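Local coordinates for WbbM protein (Klebsiella pneumoniae, PDB 6U4B) that probably transfers sugars from activated donors as a bifunctional, trimeric glycosyltransferase that polymerises O-antigen and binds magnesium, at residues A[329-340]-A[359-370]; A[386-394]-A[490-498]. All coordinates share one frame; numbering follows the deposited sequence.

Interaction 1: A[329-340]-A[359-370]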
# COMPACT_ATOMS: atom_id res chain seq x y z
N LYS A 329 -9.52 -2.44 -18.46
CA LYS A 329 -8.38 -1.78 -19.08
C LYS A 329 -8.70 -1.33 -20.50
O LYS A 329 -8.13 -0.35 -20.98
CB LYS A 329 -7.16 -2.71 -19.07
CG LYS A 329 -7.30 -3.95 -19.94
CD LYS A 329 -6.01 -4.76 -19.96
CE LYS A 329 -6.14 -6.04 -20.77
NZ LYS A 329 -6.33 -5.79 -22.22
N ASN A 330 -9.61 -2.03 -21.18
CA ASN A 330 -9.98 -1.71 -22.55
C ASN A 330 -11.18 -0.77 -22.64
O ASN A 330 -11.75 -0.63 -23.72
CB ASN A 330 -10.26 -3.00 -23.33
CG ASN A 330 -8.99 -3.75 -23.69
OD1 ASN A 330 -7.89 -3.33 -23.35
ND2 ASN A 330 -9.15 -4.87 -24.39
N LYS A 331 -11.56 -0.14 -21.53
CA LYS A 331 -12.64 0.84 -21.53
C LYS A 331 -12.12 2.17 -20.99
O LYS A 331 -11.11 2.22 -20.28
CB LYS A 331 -13.83 0.38 -20.68
CG LYS A 331 -14.56 -0.85 -21.21
CD LYS A 331 -15.76 -1.17 -20.33
CE LYS A 331 -16.37 -2.51 -20.71
NZ LYS A 331 -17.47 -2.89 -19.79
N ASN A 332 -12.82 3.24 -21.34
CA ASN A 332 -12.55 4.57 -20.82
C ASN A 332 -13.66 4.96 -19.85
O ASN A 332 -14.80 4.51 -19.97
CB ASN A 332 -12.45 5.59 -21.94
CG ASN A 332 -11.33 5.29 -22.91
OD1 ASN A 332 -10.30 4.72 -22.53
ND2 ASN A 332 -11.52 5.65 -24.17
N TYR A 333 -13.31 5.79 -18.87
CA TYR A 333 -14.23 6.16 -17.80
C TYR A 333 -14.21 7.67 -17.64
O TYR A 333 -13.17 8.26 -17.31
CB TYR A 333 -13.87 5.45 -16.49
CG TYR A 333 -14.04 3.95 -16.57
CD1 TYR A 333 -15.17 3.33 -16.04
CD2 TYR A 333 -13.09 3.15 -17.19
CE1 TYR A 333 -15.33 1.96 -16.11
CE2 TYR A 333 -13.25 1.78 -17.28
CZ TYR A 333 -14.37 1.19 -16.73
OH TYR A 333 -14.52 -0.18 -16.81
N ASP A 334 -15.36 8.30 -17.86
CA ASP A 334 -15.54 9.75 -17.86
C ASP A 334 -16.30 10.11 -16.58
O ASP A 334 -17.53 10.11 -16.56
CB ASP A 334 -16.29 10.19 -19.12
CG ASP A 334 -16.46 11.70 -19.23
OD1 ASP A 334 -16.14 12.44 -18.27
OD2 ASP A 334 -16.93 12.15 -20.29
N ILE A 335 -15.55 10.41 -15.52
CA ILE A 335 -16.13 10.69 -14.22
C ILE A 335 -16.28 12.20 -14.07
O ILE A 335 -15.32 12.95 -14.29
CB ILE A 335 -15.27 10.11 -13.08
CG1 ILE A 335 -15.01 8.62 -13.32
CG2 ILE A 335 -15.96 10.32 -11.75
CD1 ILE A 335 -14.21 7.96 -12.21
N VAL A 336 -17.48 12.64 -13.70
CA VAL A 336 -17.76 14.05 -13.45
C VAL A 336 -18.37 14.17 -12.06
O VAL A 336 -19.39 13.54 -11.77
CB VAL A 336 -18.70 14.65 -14.50
CG1 VAL A 336 -19.07 16.08 -14.12
CG2 VAL A 336 -18.05 14.62 -15.88
N VAL A 337 -17.75 14.98 -11.21
CA VAL A 337 -18.23 15.23 -9.86
C VAL A 337 -18.96 16.57 -9.84
O VAL A 337 -18.35 17.61 -10.11
CB VAL A 337 -17.09 15.20 -8.84
CG1 VAL A 337 -17.57 15.75 -7.50
CG2 VAL A 337 -16.54 13.78 -8.68
N LEU A 338 -20.25 16.54 -9.52
CA LEU A 338 -21.01 17.76 -9.27
C LEU A 338 -20.70 18.19 -7.84
O LEU A 338 -21.31 17.71 -6.89
CB LEU A 338 -22.50 17.51 -9.46
CG LEU A 338 -22.88 16.81 -10.76
CD1 LEU A 338 -24.38 16.56 -10.84
CD2 LEU A 338 -22.40 17.62 -11.95
N GLU A 339 -19.73 19.10 -7.70
CA GLU A 339 -19.17 19.43 -6.40
C GLU A 339 -19.86 20.64 -5.79
O GLU A 339 -20.20 21.60 -6.50
CB GLU A 339 -17.66 19.68 -6.50
CG GLU A 339 -17.25 20.78 -7.47
CD GLU A 339 -17.13 22.14 -6.79
OE1 GLU A 339 -17.22 23.17 -7.50
OE2 GLU A 339 -16.94 22.18 -5.56
N ASN A 340 -20.08 20.58 -4.49
CA ASN A 340 -20.67 21.67 -3.71
C ASN A 340 -19.60 22.16 -2.73
O ASN A 340 -19.54 21.72 -1.58
CB ASN A 340 -21.94 21.21 -2.99
CG ASN A 340 -22.55 22.30 -2.12
OD1 ASN A 340 -22.27 23.48 -2.29
ND2 ASN A 340 -23.38 21.89 -1.17
N ASN A 359 -7.03 5.97 -18.92
CA ASN A 359 -8.38 5.63 -19.33
C ASN A 359 -9.44 6.11 -18.35
O ASN A 359 -10.62 5.77 -18.51
CB ASN A 359 -8.51 4.11 -19.52
CG ASN A 359 -8.30 3.35 -18.22
OD1 ASN A 359 -7.48 3.72 -17.39
ND2 ASN A 359 -9.06 2.27 -18.04
N VAL A 360 -9.06 6.89 -17.35
CA VAL A 360 -9.98 7.41 -16.34
C VAL A 360 -9.81 8.92 -16.27
O VAL A 360 -8.72 9.41 -15.91
CB VAL A 360 -9.75 6.77 -14.96
CG1 VAL A 360 -10.75 7.34 -13.95
CG2 VAL A 360 -9.86 5.26 -15.04
N SER A 361 -10.86 9.66 -16.59
CA SER A 361 -10.87 11.11 -16.47
C SER A 361 -11.74 11.52 -15.29
O SER A 361 -12.75 10.87 -14.98
CB SER A 361 -11.39 11.78 -17.74
OG SER A 361 -11.55 13.17 -17.55
N LEU A 362 -11.35 12.60 -14.63
CA LEU A 362 -12.10 13.17 -13.51
C LEU A 362 -12.20 14.67 -13.72
O LEU A 362 -11.18 15.36 -13.85
CB LEU A 362 -11.42 12.86 -12.17
CG LEU A 362 -12.26 12.79 -10.89
CD1 LEU A 362 -11.62 13.61 -9.78
CD2 LEU A 362 -13.71 13.22 -11.10
N ARG A 363 -13.43 15.18 -13.76
CA ARG A 363 -13.68 16.61 -13.89
C ARG A 363 -14.69 17.03 -12.83
O ARG A 363 -15.47 16.22 -12.32
CB ARG A 363 -14.19 16.97 -15.29
CG ARG A 363 -13.20 16.72 -16.41
CD ARG A 363 -13.83 16.98 -17.77
NE ARG A 363 -14.89 16.01 -18.07
CZ ARG A 363 -15.77 16.15 -19.05
NH1 ARG A 363 -15.74 17.22 -19.83
NH2 ARG A 363 -16.69 15.22 -19.26
N PHE A 364 -14.65 18.32 -12.50
CA PHE A 364 -15.53 18.90 -11.49
C PHE A 364 -16.42 19.96 -12.12
O PHE A 364 -15.97 20.72 -12.98
CB PHE A 364 -14.73 19.51 -10.34
CG PHE A 364 -14.00 18.50 -9.50
CD1 PHE A 364 -14.65 17.85 -8.46
CD2 PHE A 364 -12.67 18.21 -9.74
CE1 PHE A 364 -13.99 16.91 -7.69
CE2 PHE A 364 -12.00 17.28 -8.97
CZ PHE A 364 -12.66 16.63 -7.94
N PHE A 365 -17.67 20.02 -11.66
CA PHE A 365 -18.59 21.07 -12.05
C PHE A 365 -19.29 21.59 -10.81
O PHE A 365 -19.77 20.79 -9.99
CB PHE A 365 -19.62 20.56 -13.07
CG PHE A 365 -20.57 21.63 -13.55
CD1 PHE A 365 -20.16 22.55 -14.50
CD2 PHE A 365 -21.86 21.71 -13.05
CE1 PHE A 365 -21.02 23.54 -14.95
CE2 PHE A 365 -22.73 22.70 -13.49
CZ PHE A 365 -22.31 23.61 -14.45
N ASP A 366 -19.33 22.91 -10.66
CA ASP A 366 -20.02 23.53 -9.53
C ASP A 366 -21.51 23.21 -9.60
O ASP A 366 -22.23 23.75 -10.46
CB ASP A 366 -19.79 25.04 -9.53
CG ASP A 366 -20.33 25.72 -8.28
OD1 ASP A 366 -20.06 26.93 -8.10
OD2 ASP A 366 -21.01 25.05 -7.47
N VAL A 367 -21.99 22.36 -8.69
CA VAL A 367 -23.39 21.95 -8.71
C VAL A 367 -24.32 23.13 -8.49
O VAL A 367 -25.48 23.10 -8.93
CB VAL A 367 -23.62 20.84 -7.65
CG1 VAL A 367 -23.64 21.43 -6.25
CG2 VAL A 367 -24.91 20.07 -7.95
N ASN A 368 -23.84 24.19 -7.84
CA ASN A 368 -24.70 25.32 -7.49
C ASN A 368 -25.14 26.14 -8.69
O ASN A 368 -26.04 26.97 -8.54
CB ASN A 368 -23.98 26.21 -6.48
CG ASN A 368 -23.67 25.48 -5.18
OD1 ASN A 368 -24.57 25.18 -4.40
ND2 ASN A 368 -22.39 25.18 -4.96
N ALA A 369 -24.56 25.92 -9.87
CA ALA A 369 -25.05 26.57 -11.07
C ALA A 369 -26.45 26.12 -11.44
O ALA A 369 -27.12 26.79 -12.23
CB ALA A 369 -24.10 26.31 -12.24
N PHE A 370 -26.91 24.99 -10.88
CA PHE A 370 -28.23 24.47 -11.20
C PHE A 370 -29.36 25.36 -10.70
O PHE A 370 -30.49 25.24 -11.19
CB PHE A 370 -28.40 23.06 -10.62
CG PHE A 370 -27.55 22.02 -11.30
CD1 PHE A 370 -27.07 22.23 -12.58
CD2 PHE A 370 -27.23 20.84 -10.65
CE1 PHE A 370 -26.29 21.27 -13.21
CE2 PHE A 370 -26.45 19.88 -11.27
CZ PHE A 370 -25.98 20.10 -12.55
O HOH W 1 -14.21 13.39 -16.64
O HOH W 2 -18.95 24.57 -5.70

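Interaction 2: A[386-394]-A[490-498]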
# COMPACT_ATOMS: atom_id res chain seq x y z
N THR A 386 -29.09 18.92 -3.23
CA THR A 386 -30.16 18.01 -2.85
C THR A 386 -30.90 17.47 -4.07
O THR A 386 -31.31 16.30 -4.09
CB THR A 386 -31.14 18.71 -1.90
OG1 THR A 386 -30.46 19.10 -0.70
CG2 THR A 386 -32.30 17.79 -1.54
N TYR A 387 -31.05 18.29 -5.10
CA TYR A 387 -31.80 17.92 -6.30
C TYR A 387 -30.91 17.78 -7.53
O TYR A 387 -31.40 17.89 -8.66
CB TYR A 387 -32.91 18.94 -6.55
CG TYR A 387 -33.94 19.00 -5.44
CD1 TYR A 387 -33.81 19.89 -4.39
CD2 TYR A 387 -35.03 18.14 -5.44
CE1 TYR A 387 -34.74 19.94 -3.37
CE2 TYR A 387 -35.96 18.17 -4.43
CZ TYR A 387 -35.81 19.07 -3.40
OH TYR A 387 -36.75 19.10 -2.39
N ALA A 388 -29.62 17.51 -7.32
CA ALA A 388 -28.67 17.48 -8.43
C ALA A 388 -29.06 16.46 -9.49
O ALA A 388 -28.89 16.71 -10.69
CB ALA A 388 -27.26 17.18 -7.90
N ARG A 389 -29.60 15.31 -9.08
CA ARG A 389 -29.95 14.26 -10.03
C ARG A 389 -30.95 14.74 -11.07
O ARG A 389 -30.92 14.30 -12.22
CB ARG A 389 -30.51 13.04 -9.28
CG ARG A 389 -29.45 12.19 -8.59
CD ARG A 389 -30.09 11.00 -7.90
NE ARG A 389 -30.83 11.40 -6.70
CZ ARG A 389 -30.63 10.88 -5.49
NH1 ARG A 389 -29.74 9.91 -5.31
NH2 ARG A 389 -31.35 11.31 -4.46
N LEU A 390 -31.85 15.66 -10.69
CA LEU A 390 -32.86 16.15 -11.62
C LEU A 390 -32.24 16.90 -12.80
O LEU A 390 -32.86 16.99 -13.86
CB LEU A 390 -33.84 17.07 -10.90
CG LEU A 390 -34.59 16.49 -9.71
CD1 LEU A 390 -35.58 17.52 -9.16
CD2 LEU A 390 -35.30 15.21 -10.09
N PHE A 391 -31.04 17.45 -12.63
CA PHE A 391 -30.41 18.26 -13.66
C PHE A 391 -29.49 17.47 -14.57
O PHE A 391 -28.87 18.06 -15.46
CB PHE A 391 -29.65 19.42 -13.01
CG PHE A 391 -30.53 20.36 -12.23
CD1 PHE A 391 -30.77 20.15 -10.89
CD2 PHE A 391 -31.14 21.43 -12.86
CE1 PHE A 391 -31.59 21.00 -10.18
CE2 PHE A 391 -31.96 22.29 -12.15
CZ PHE A 391 -32.19 22.08 -10.81
N ILE A 392 -29.39 16.15 -14.37
CA ILE A 392 -28.52 15.34 -15.22
C ILE A 392 -28.93 15.39 -16.69
O ILE A 392 -28.04 15.56 -17.54
CB ILE A 392 -28.43 13.91 -14.67
CG1 ILE A 392 -27.52 13.89 -13.43
CG2 ILE A 392 -27.92 12.95 -15.73
CD1 ILE A 392 -27.63 12.63 -12.60
N PRO A 393 -30.20 15.27 -17.06
CA PRO A 393 -30.54 15.35 -18.50
C PRO A 393 -30.22 16.69 -19.14
O PRO A 393 -30.13 16.76 -20.37
CB PRO A 393 -32.05 15.06 -18.52
CG PRO A 393 -32.52 15.34 -17.14
CD PRO A 393 -31.39 14.94 -16.25
N GLN A 394 -30.05 17.76 -18.35
CA GLN A 394 -29.72 19.06 -18.94
C GLN A 394 -28.22 19.26 -19.07
O GLN A 394 -27.73 19.58 -20.16
CB GLN A 394 -30.34 20.18 -18.11
CG GLN A 394 -30.22 21.57 -18.74
CD GLN A 394 -31.11 21.75 -19.96
OE1 GLN A 394 -31.89 20.87 -20.31
NE2 GLN A 394 -31.01 22.91 -20.60
N PHE A 490 -36.61 16.80 -18.89
CA PHE A 490 -36.10 17.76 -17.92
C PHE A 490 -37.15 18.81 -17.58
O PHE A 490 -37.29 19.20 -16.41
CB PHE A 490 -34.84 18.43 -18.45
CG PHE A 490 -34.32 19.52 -17.57
CD1 PHE A 490 -34.47 20.85 -17.93
CD2 PHE A 490 -33.70 19.22 -16.36
CE1 PHE A 490 -33.99 21.86 -17.11
CE2 PHE A 490 -33.23 20.23 -15.54
CZ PHE A 490 -33.38 21.55 -15.92
N ALA A 491 -37.90 19.28 -18.58
CA ALA A 491 -38.94 20.27 -18.32
C ALA A 491 -40.02 19.71 -17.40
O ALA A 491 -40.55 20.42 -16.54
CB ALA A 491 -39.56 20.74 -19.64
N GLU A 492 -40.35 18.42 -17.56
CA GLU A 492 -41.33 17.79 -16.69
C GLU A 492 -40.78 17.64 -15.27
O GLU A 492 -41.51 17.87 -14.29
CB GLU A 492 -41.73 16.43 -17.25
CG GLU A 492 -42.75 15.68 -16.41
CD GLU A 492 -44.15 16.26 -16.52
OE1 GLU A 492 -44.36 17.17 -17.35
OE2 GLU A 492 -45.04 15.81 -15.77
N LEU A 493 -39.51 17.25 -15.14
CA LEU A 493 -38.89 17.16 -13.82
C LEU A 493 -38.95 18.50 -13.09
O LEU A 493 -39.27 18.54 -11.89
CB LEU A 493 -37.44 16.69 -13.95
CG LEU A 493 -37.18 15.28 -14.47
CD1 LEU A 493 -35.70 15.09 -14.78
CD2 LEU A 493 -37.65 14.23 -13.47
N MET A 494 -38.67 19.59 -13.80
CA MET A 494 -38.75 20.91 -13.18
C MET A 494 -40.19 21.25 -12.80
O MET A 494 -40.43 21.78 -11.71
CB MET A 494 -38.19 21.97 -14.13
CG MET A 494 -36.69 21.81 -14.41
SD MET A 494 -35.66 21.96 -12.94
CE MET A 494 -35.37 20.24 -12.52
N ARG A 495 -41.15 20.95 -13.68
CA ARG A 495 -42.54 21.23 -13.36
C ARG A 495 -42.98 20.50 -12.10
O ARG A 495 -43.62 21.09 -11.22
CB ARG A 495 -43.43 20.84 -14.55
CG ARG A 495 -44.84 21.40 -14.45
CD ARG A 495 -45.75 20.74 -15.47
NE ARG A 495 -45.82 19.29 -15.28
CZ ARG A 495 -46.67 18.69 -14.46
NH1 ARG A 495 -47.53 19.40 -13.75
NH2 ARG A 495 -46.66 17.36 -14.35
N VAL A 496 -42.62 19.21 -11.98
CA VAL A 496 -42.98 18.44 -10.79
C VAL A 496 -42.27 19.00 -9.56
O VAL A 496 -42.85 19.06 -8.47
CB VAL A 496 -42.66 16.95 -11.02
CG1 VAL A 496 -42.72 16.18 -9.70
CG2 VAL A 496 -43.61 16.35 -12.03
N LEU A 497 -41.02 19.43 -9.72
CA LEU A 497 -40.29 20.04 -8.61
C LEU A 497 -41.01 21.28 -8.08
O LEU A 497 -41.06 21.50 -6.87
CB LEU A 497 -38.86 20.38 -9.04
CG LEU A 497 -37.93 21.12 -8.07
CD1 LEU A 497 -37.58 20.25 -6.87
CD2 LEU A 497 -36.67 21.56 -8.80
N LYS A 498 -41.57 22.09 -8.98
CA LYS A 498 -42.27 23.30 -8.57
C LYS A 498 -43.52 22.99 -7.76
O LYS A 498 -43.85 23.72 -6.81
CB LYS A 498 -42.68 24.13 -9.78
CG LYS A 498 -41.57 24.53 -10.71
CD LYS A 498 -42.10 25.48 -11.76
CE LYS A 498 -42.84 26.64 -11.10
NZ LYS A 498 -43.65 27.41 -12.07

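Interaction 1: A[329-340]-A[359-370]
Arg363 reaches across to Asp334 on the neighbouring parallel strand: its NH2 gives a hydrogen bond to Asp334 OD1 at 3.0 Å, taken on the syn lone pair, within a salt bridge whose carboxylate and guanidinium planes are turned 40° apart. A bend at chi3 (-66°) turns the guanidinium toward strand 333-340, where NH2 also lies 3.7 Å from Val336 CG2, met obliquely. A water donates to Asp334 OD1 and Ile335 O and accepts from Arg363 NE and Ser361 OG, while Tyr399 and Asn295 hold the other ends of the acid and the arginine. On the same face, Leu338 CD1 meets the edge of the Phe370 ring. On the other face, Ile335, Val337, Leu362 and Phe364 form an apolar patch. Val337 and Phe364 run side by side, CB 3.6 Å from ring atom CD1, and Leu362 CD2 meets Ile335 CG2 at 3.7 Å; beta-branched and aromatic residues suit this patch, where helix 344-352 packs on Leu362 and Phe364. At the start of the strands, Asn359 ND2 binds Lys331 O at 3.0 Å, nearly along the C=O axis. Strand 333-340, helix 344-352 and strand 360-366 form a beta-alpha-beta unit, as expected of the Rossmann-like nucleotide-binding region in GT-A glycosyltransferases such as family 8.

Interaction 2: A[386-394]-A[490-498]
Phe490 presents one face to Gln394, whose CB sits 3.8 Å from the ring centroid and only 7° off the normal, a CH-pi contact. This is apolar packing between helix 489-499 and the 3-10 turn and short helix of 386-394, inside the glycosyltransferase family 8 region. The amide of Gln394 follows over the same ring, its plane 24° from it, because the chain bends at chi2 (71°). Phe391 meets the Phe490 rim obliquely, CD2 to CE2 3.6 Å, and Leu390 O lies at the edge of the Phe490 ring. One turn on, Met494 makes a Met-aromatic contact: SD is 3.8 Å from Phe391 CE2, and the CE methyl lies over the Phe391 face. The flexible thioether suits a place between a ring and the leucine beside it, since CE also reaches Leu390 CB at 3.9 Å. Met494 CG covers the other face of Phe490, so that ring is clamped between Gln394 and its own helix. Leu493 CD1 also packs on Pro393 CG at 4.0 Å. At the far end, Leu497 CD1 rests over the Tyr387 face, 3.9 Å from its centroid, while Thr386 CG2 covers the opposite face. Farther out, helix 505-513 backs Tyr387 and Leu390. Arg389, turned from this interface, forms two salt bridges, NE with Asp506 OD2 and NH1 with OD1 of the magnesium ligand Asp406.

Interaction 1 and interaction 2 have centres about 19 Å apart, yet they touch where the 3-10 segment 367-370 packs against 388-391. The rings of Phe370 and Phe391 stack, and the backbone Phe370 O also lies 3.4 Å from Phe391 CE2. Beside them, Val367 CG2 packs on Ala388 CB at 3.7 Å, a small methyl that lets the two parts close up. Leu395, in helix 392-395, touches Leu338, Phe365 and Phe370, so this short helix bridges the strand pair and helix 489-499. The magnesium site of Asp406, Asp408 and His560 lies nearby: the side chains of Leu338 and Leu390 are about 10 Å and 12 Å from that of Asp406.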